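Local coordinates for protein Epf (Streptococcus pyogenes, PDB 4ES8) that acts as a cell-surface adhesin, binding to cells through an N-terminal domain that contains a carbohydrate-binding module, at residues M26-V34 and I78-A86. Residues are numbered along the deposited sequence; the frame is centred on the assembly and turned at random.
Sequences MNFKGTWEV and IKIDKQSIA
Gly30 meets the turn of the 76-80/84-89 hairpin backbone to backbone, its CA 4.4 Å from that of Lys82, yet no direct hydrogen bond joins 26-34 to 78-86. Side chains and two waters make the join, an instance of a loop packed onto one sheet of a beta-sandwich-like domain. The Trp32 indole slots between two isoleucines of one strand: Ile80 CG2 lies over the five-membered ring, 3.5 Å from its centroid, and Ile78 CD1 covers the six-membered ring from the opposite face at 3.8 Å. Ile85 CD1 reaches Trp32 CH2 obliquely. With CG1 anti to the backbone N (chi1 -161°), Ile80 carries its longer branch toward the loop, where CD1 touches Phe28 CE1 at 3.7 Å. The Phe28 ring turns its edge to two carbonyls of the turn, CE2 standing 3.4 Å from Lys82 O and CZ near Ser84 O. Asp81 OD1 accepts from Gln83 N (an Asx turn), Ser84 N and Ser84 OG, three bonds bracing the turn. One water donates to Phe28 O and Lys82 O; another accepts from Trp32 NE1 and Ile80 N. The join thus rests on two aromatics packed against three isoleucines, while water satisfies the indole N-H and bridges polar backbone atoms.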
ATOM      1  N   MET A  26      -2.593  -3.618  -7.227  1.00  7.68           N
ATOM      2  CA  MET A  26      -3.542  -4.660  -6.849  0.50  7.11           C
ATOM      3  C   MET A  26      -3.107  -5.991  -7.387  1.00 10.54           C
ATOM      4  O   MET A  26      -2.457  -6.022  -8.452  1.00 10.52           O
ATOM      5  CB  MET A  26      -4.912  -4.359  -7.464  0.50  8.19           C
ATOM      6  CG  MET A  26      -5.656  -3.296  -6.763  0.50  9.90           C
ATOM      7  SD  MET A  26      -5.898  -3.546  -4.987  0.50 11.74           S
ATOM      8  CE  MET A  26      -6.701  -4.991  -4.983  0.50  9.78           C
ATOM      9  N   ASN A  27      -3.467  -7.084  -6.727  1.00  7.22           N
ATOM     10  CA  ASN A  27      -3.225  -8.417  -7.266  1.00  6.68           C
ATOM     11  C   ASN A  27      -4.561  -9.148  -7.174  1.00  9.55           C
ATOM     12  O   ASN A  27      -4.764  -9.996  -6.281  1.00  8.82           O
ATOM     13  CB  ASN A  27      -2.073  -9.166  -6.607  1.00  8.62           C
ATOM     14  CG  ASN A  27      -1.661 -10.378  -7.440  1.00 13.84           C
ATOM     15  OD1 ASN A  27      -2.147 -10.587  -8.573  1.00 11.27           O
ATOM     16  ND2 ASN A  27      -0.738 -11.169  -6.910  1.00 14.88           N
ATOM     17  N   PHE A  28      -5.504  -8.769  -8.065  1.00  8.77           N
ATOM     18  CA  PHE A  28      -6.862  -9.299  -8.050  1.00  8.55           C
ATOM     19  C   PHE A  28      -7.181  -9.921  -9.410  1.00 10.98           C
ATOM     20  O   PHE A  28      -7.487  -9.181 -10.355  1.00  9.99           O
ATOM     21  CB  PHE A  28      -7.873  -8.182  -7.686  1.00  8.92           C
ATOM     22  CG  PHE A  28      -9.313  -8.637  -7.672  1.00  8.31           C
ATOM     23  CD1 PHE A  28      -9.852  -9.267  -6.556  1.00 10.62           C
ATOM     24  CD2 PHE A  28     -10.145  -8.402  -8.762  1.00 10.00           C
ATOM     25  CE1 PHE A  28     -11.199  -9.680  -6.540  1.00 11.05           C
ATOM     26  CE2 PHE A  28     -11.484  -8.811  -8.742  1.00 12.38           C
ATOM     27  CZ  PHE A  28     -12.003  -9.450  -7.631  1.00 10.54           C
ATOM     28  N   LYS A  29      -7.074 -11.266  -9.515  1.00  8.83           N
ATOM     29  CA  LYS A  29      -7.351 -11.930 -10.797  1.00  9.11           C
ATOM     30  C   LYS A  29      -8.777 -12.504 -10.879  1.00 12.19           C
ATOM     31  O   LYS A  29      -9.129 -13.124 -11.883  1.00 14.42           O
ATOM     32  CB  LYS A  29      -6.310 -13.011 -11.090  1.00 10.92           C
ATOM     33  CG  LYS A  29      -4.944 -12.432 -11.474  1.00 14.71           C
ATOM     34  CD  LYS A  29      -4.775 -12.319 -12.971  1.00 29.60           C
ATOM     35  CE  LYS A  29      -3.401 -11.799 -13.313  1.00 29.23           C
ATOM     36  NZ  LYS A  29      -2.358 -12.853 -13.192  1.00 28.84           N
ATOM     37  N   GLY A  30      -9.593 -12.302  -9.839  1.00  7.56           N
ATOM     38  CA  GLY A  30     -10.982 -12.733  -9.839  1.00  7.54           C
ATOM     39  C   GLY A  30     -11.151 -14.231  -9.727  1.00  9.98           C
ATOM     40  O   GLY A  30     -11.915 -14.841 -10.487  1.00 11.31           O
ATOM     41  N   THR A  31     -10.468 -14.834  -8.741  1.00  7.68           N
ATOM     42  CA  THR A  31     -10.586 -16.276  -8.566  1.00  8.41           C
ATOM     43  C   THR A  31     -10.465 -16.686  -7.106  1.00 10.49           C
ATOM     44  O   THR A  31      -9.687 -16.086  -6.324  1.00  8.94           O
ATOM     45  CB  THR A  31      -9.508 -17.035  -9.435  1.00  9.88           C
ATOM     46  OG1 THR A  31      -9.692 -18.446  -9.268  1.00 11.56           O
ATOM     47  CG2 THR A  31      -8.056 -16.664  -9.073  1.00 11.09           C
ATOM     48  N   TRP A  32     -11.179 -17.781  -6.776  1.00  8.92           N
ATOM     49  CA  TRP A  32     -11.090 -18.442  -5.473  1.00  8.19           C
ATOM     50  C   TRP A  32     -10.001 -19.549  -5.440  1.00 12.00           C
ATOM     51  O   TRP A  32      -9.690 -20.045  -4.355  1.00  9.46           O
ATOM     52  CB  TRP A  32     -12.424 -19.075  -5.047  1.00  7.84           C
ATOM     53  CG  TRP A  32     -13.581 -18.137  -4.994  1.00  7.84           C
ATOM     54  CD1 TRP A  32     -14.791 -18.313  -5.600  1.00 10.56           C
ATOM     55  CD2 TRP A  32     -13.701 -16.957  -4.183  1.00  6.73           C
ATOM     56  NE1 TRP A  32     -15.654 -17.301  -5.244  1.00  8.74           N
ATOM     57  CE2 TRP A  32     -15.005 -16.441  -4.386  1.00  8.85           C
ATOM     58  CE3 TRP A  32     -12.820 -16.262  -3.318  1.00  7.45           C
ATOM     59  CZ2 TRP A  32     -15.465 -15.282  -3.741  1.00  7.66           C
ATOM     60  CZ3 TRP A  32     -13.264 -15.083  -2.723  1.00  7.85           C
ATOM     61  CH2 TRP A  32     -14.566 -14.596  -2.946  1.00  8.22           C
ATOM     62  N   GLU A  33      -9.505 -19.978  -6.619  1.00 10.83           N
ATOM     63  CA  GLU A  33      -8.493 -21.041  -6.714  1.00 10.19           C
ATOM     64  C   GLU A  33      -7.307 -20.641  -5.837  1.00 12.66           C
ATOM     65  O   GLU A  33      -6.607 -19.679  -6.127  1.00 10.79           O
ATOM     66  CB  GLU A  33      -8.100 -21.265  -8.180  1.00 10.90           C
ATOM     67  CG  GLU A  33      -7.256 -22.527  -8.310  1.00 14.65           C
ATOM     68  CD  GLU A  33      -6.771 -22.825  -9.712  1.00 25.83           C
ATOM     69  OE1 GLU A  33      -6.882 -21.948 -10.598  1.00 21.62           O
ATOM     70  OE2 GLU A  33      -6.312 -23.967  -9.929  1.00 23.18           O
ATOM     71  N   VAL A  34      -7.147 -21.343  -4.727  1.00 11.17           N
ATOM     72  CA  VAL A  34      -6.244 -20.951  -3.647  1.00 11.41           C
ATOM     73  C   VAL A  34      -4.800 -20.703  -4.140  1.00 15.16           C
ATOM     74  O   VAL A  34      -4.238 -19.665  -3.805  1.00 14.92           O
ATOM     75  CB  VAL A  34      -6.331 -21.988  -2.495  1.00 16.33           C
ATOM     76  CG1 VAL A  34      -5.300 -21.738  -1.412  1.00 17.18           C
ATOM     77  CG2 VAL A  34      -7.733 -22.012  -1.893  1.00 16.04           C
ATOM     78  N   ILE A  78     -20.632 -16.876  -1.715  1.00  7.60           N
ATOM     79  CA  ILE A  78     -19.670 -15.854  -2.145  1.00  6.57           C
ATOM     80  C   ILE A  78     -19.530 -15.901  -3.661  1.00 10.03           C
ATOM     81  O   ILE A  78     -19.736 -16.960  -4.271  1.00  9.98           O
ATOM     82  CB  ILE A  78     -18.322 -16.054  -1.428  1.00  8.33           C
ATOM     83  CG1 ILE A  78     -17.712 -17.453  -1.723  1.00  9.04           C
ATOM     84  CG2 ILE A  78     -18.499 -15.779   0.103  1.00  8.25           C
ATOM     85  CD1 ILE A  78     -16.315 -17.655  -1.055  1.00  7.84           C
ATOM     86  N   LYS A  79     -19.161 -14.767  -4.273  1.00  6.97           N
ATOM     87  CA  LYS A  79     -19.065 -14.711  -5.740  1.00  6.53           C
ATOM     88  C   LYS A  79     -17.971 -13.766  -6.146  1.00  9.31           C
ATOM     89  O   LYS A  79     -17.863 -12.658  -5.594  1.00  8.62           O
ATOM     90  CB  LYS A  79     -20.408 -14.268  -6.361  1.00  9.00           C
ATOM     91  CG  LYS A  79     -20.431 -14.197  -7.890  1.00  9.83           C
ATOM     92  CD  LYS A  79     -21.859 -13.893  -8.444  1.00 11.50           C
ATOM     93  CE  LYS A  79     -22.436 -12.547  -8.025  1.00 13.91           C
ATOM     94  NZ  LYS A  79     -21.685 -11.389  -8.596  1.00 13.59           N
ATOM     95  N   ILE A  80     -17.145 -14.209  -7.098  1.00  6.94           N
ATOM     96  CA  ILE A  80     -16.054 -13.376  -7.575  1.00  6.36           C
ATOM     97  C   ILE A  80     -16.006 -13.414  -9.089  1.00 10.89           C
ATOM     98  O   ILE A  80     -16.398 -14.421  -9.731  1.00  9.87           O
ATOM     99  CB  ILE A  80     -14.707 -13.862  -6.955  1.00  9.09           C
ATOM    100  CG1 ILE A  80     -13.607 -12.795  -7.017  1.00  8.28           C
ATOM    101  CG2 ILE A  80     -14.236 -15.211  -7.567  1.00  9.83           C
ATOM    102  CD1 ILE A  80     -12.358 -13.178  -6.129  1.00  8.80           C
ATOM    103  N   ASP A  81     -15.578 -12.302  -9.656  1.00  7.80           N
ATOM    104  CA  ASP A  81     -15.330 -12.251 -11.088  1.00  8.01           C
ATOM    105  C   ASP A  81     -14.196 -11.256 -11.328  1.00 11.46           C
ATOM    106  O   ASP A  81     -13.563 -10.775 -10.370  1.00 11.85           O
ATOM    107  CB  ASP A  81     -16.603 -11.969 -11.897  1.00  9.37           C
ATOM    108  CG  ASP A  81     -17.249 -10.641 -11.640  1.00 11.81           C
ATOM    109  OD1 ASP A  81     -16.526  -9.691 -11.239  1.00 11.29           O
ATOM    110  OD2 ASP A  81     -18.469 -10.530 -11.865  1.00 17.57           O
ATOM    111  N   LYS A  82     -13.912 -10.945 -12.601  1.00 10.21           N
ATOM    112  CA  LYS A  82     -12.773 -10.124 -12.967  1.00 11.20           C
ATOM    113  C   LYS A  82     -12.751  -8.751 -12.289  1.00 11.81           C
ATOM    114  O   LYS A  82     -11.676  -8.195 -12.117  1.00 12.12           O
ATOM    115  CB  LYS A  82     -12.750  -9.945 -14.507  1.00 16.69           C
ATOM    116  CG  LYS A  82     -11.440  -9.414 -15.072  1.00 39.80           C
ATOM    117  CD  LYS A  82     -11.572  -9.042 -16.554  1.00 50.33           C
ATOM    118  CE  LYS A  82     -10.373  -8.277 -17.068  1.00 64.34           C
ATOM    119  NZ  LYS A  82      -9.135  -9.101 -17.070  1.00 72.10           N
ATOM    120  N   GLN A  83     -13.928  -8.205 -11.926  1.00  9.89           N
ATOM    121  CA  GLN A  83     -13.974  -6.865 -11.361  1.00 10.28           C
ATOM    122  C   GLN A  83     -14.584  -6.787  -9.989  1.00 11.60           C
ATOM    123  O   GLN A  83     -14.448  -5.729  -9.375  1.00 11.95           O
ATOM    124  CB  GLN A  83     -14.806  -5.930 -12.276  1.00 13.53           C
ATOM    125  CG  GLN A  83     -14.197  -5.737 -13.663  1.00 33.66           C
ATOM    126  CD  GLN A  83     -14.865  -4.619 -14.422  1.00 62.81           C
ATOM    127  OE1 GLN A  83     -15.924  -4.799 -15.033  1.00 60.28           O
ATOM    128  NE2 GLN A  83     -14.248  -3.443 -14.411  1.00 56.96           N
ATOM    129  N   SER A  84     -15.268  -7.833  -9.505  1.00  6.88           N
ATOM    130  CA  SER A  84     -16.032  -7.685  -8.263  1.00  7.29           C
ATOM    131  C   SER A  84     -15.941  -8.864  -7.333  1.00  8.99           C
ATOM    132  O   SER A  84     -15.541  -9.971  -7.735  1.00  9.32           O
ATOM    133  CB  SER A  84     -17.512  -7.479  -8.601  1.00  9.40           C
ATOM    134  OG  SER A  84     -18.091  -8.641  -9.178  1.00 10.64           O
ATOM    135  N   ILE A  85     -16.343  -8.640  -6.080  1.00  5.90           N
ATOM    136  CA  ILE A  85     -16.339  -9.684  -5.066  1.00  5.96           C
ATOM    137  C   ILE A  85     -17.547  -9.421  -4.173  1.00  8.32           C
ATOM    138  O   ILE A  85     -17.843  -8.259  -3.865  1.00  6.47           O
ATOM    139  CB  ILE A  85     -14.977  -9.712  -4.330  1.00  8.26           C
ATOM    140  CG1 ILE A  85     -14.819 -10.975  -3.502  1.00  8.14           C
ATOM    141  CG2 ILE A  85     -14.692  -8.421  -3.502  1.00  8.35           C
ATOM    142  CD1 ILE A  85     -13.367 -11.197  -3.099  1.00  8.13           C
ATOM    143  N   ALA A  86     -18.316 -10.473  -3.872  1.00  6.69           N
ATOM    144  CA  ALA A  86     -19.582 -10.283  -3.176  1.00  6.45           C
ATOM    145  C   ALA A  86     -19.911 -11.403  -2.217  1.00  8.57           C
ATOM    146  O   ALA A  86     -19.470 -12.545  -2.416  1.00  7.15           O
ATOM    147  CB  ALA A  86     -20.707 -10.185  -4.214  1.00  7.86           C
TER
HETATM  148  O   HOH W   1      -9.151  -9.099 -12.547  1.00 21.17           O
HETATM  149  O   HOH W   2     -17.513 -17.059  -7.508  1.00 10.33           O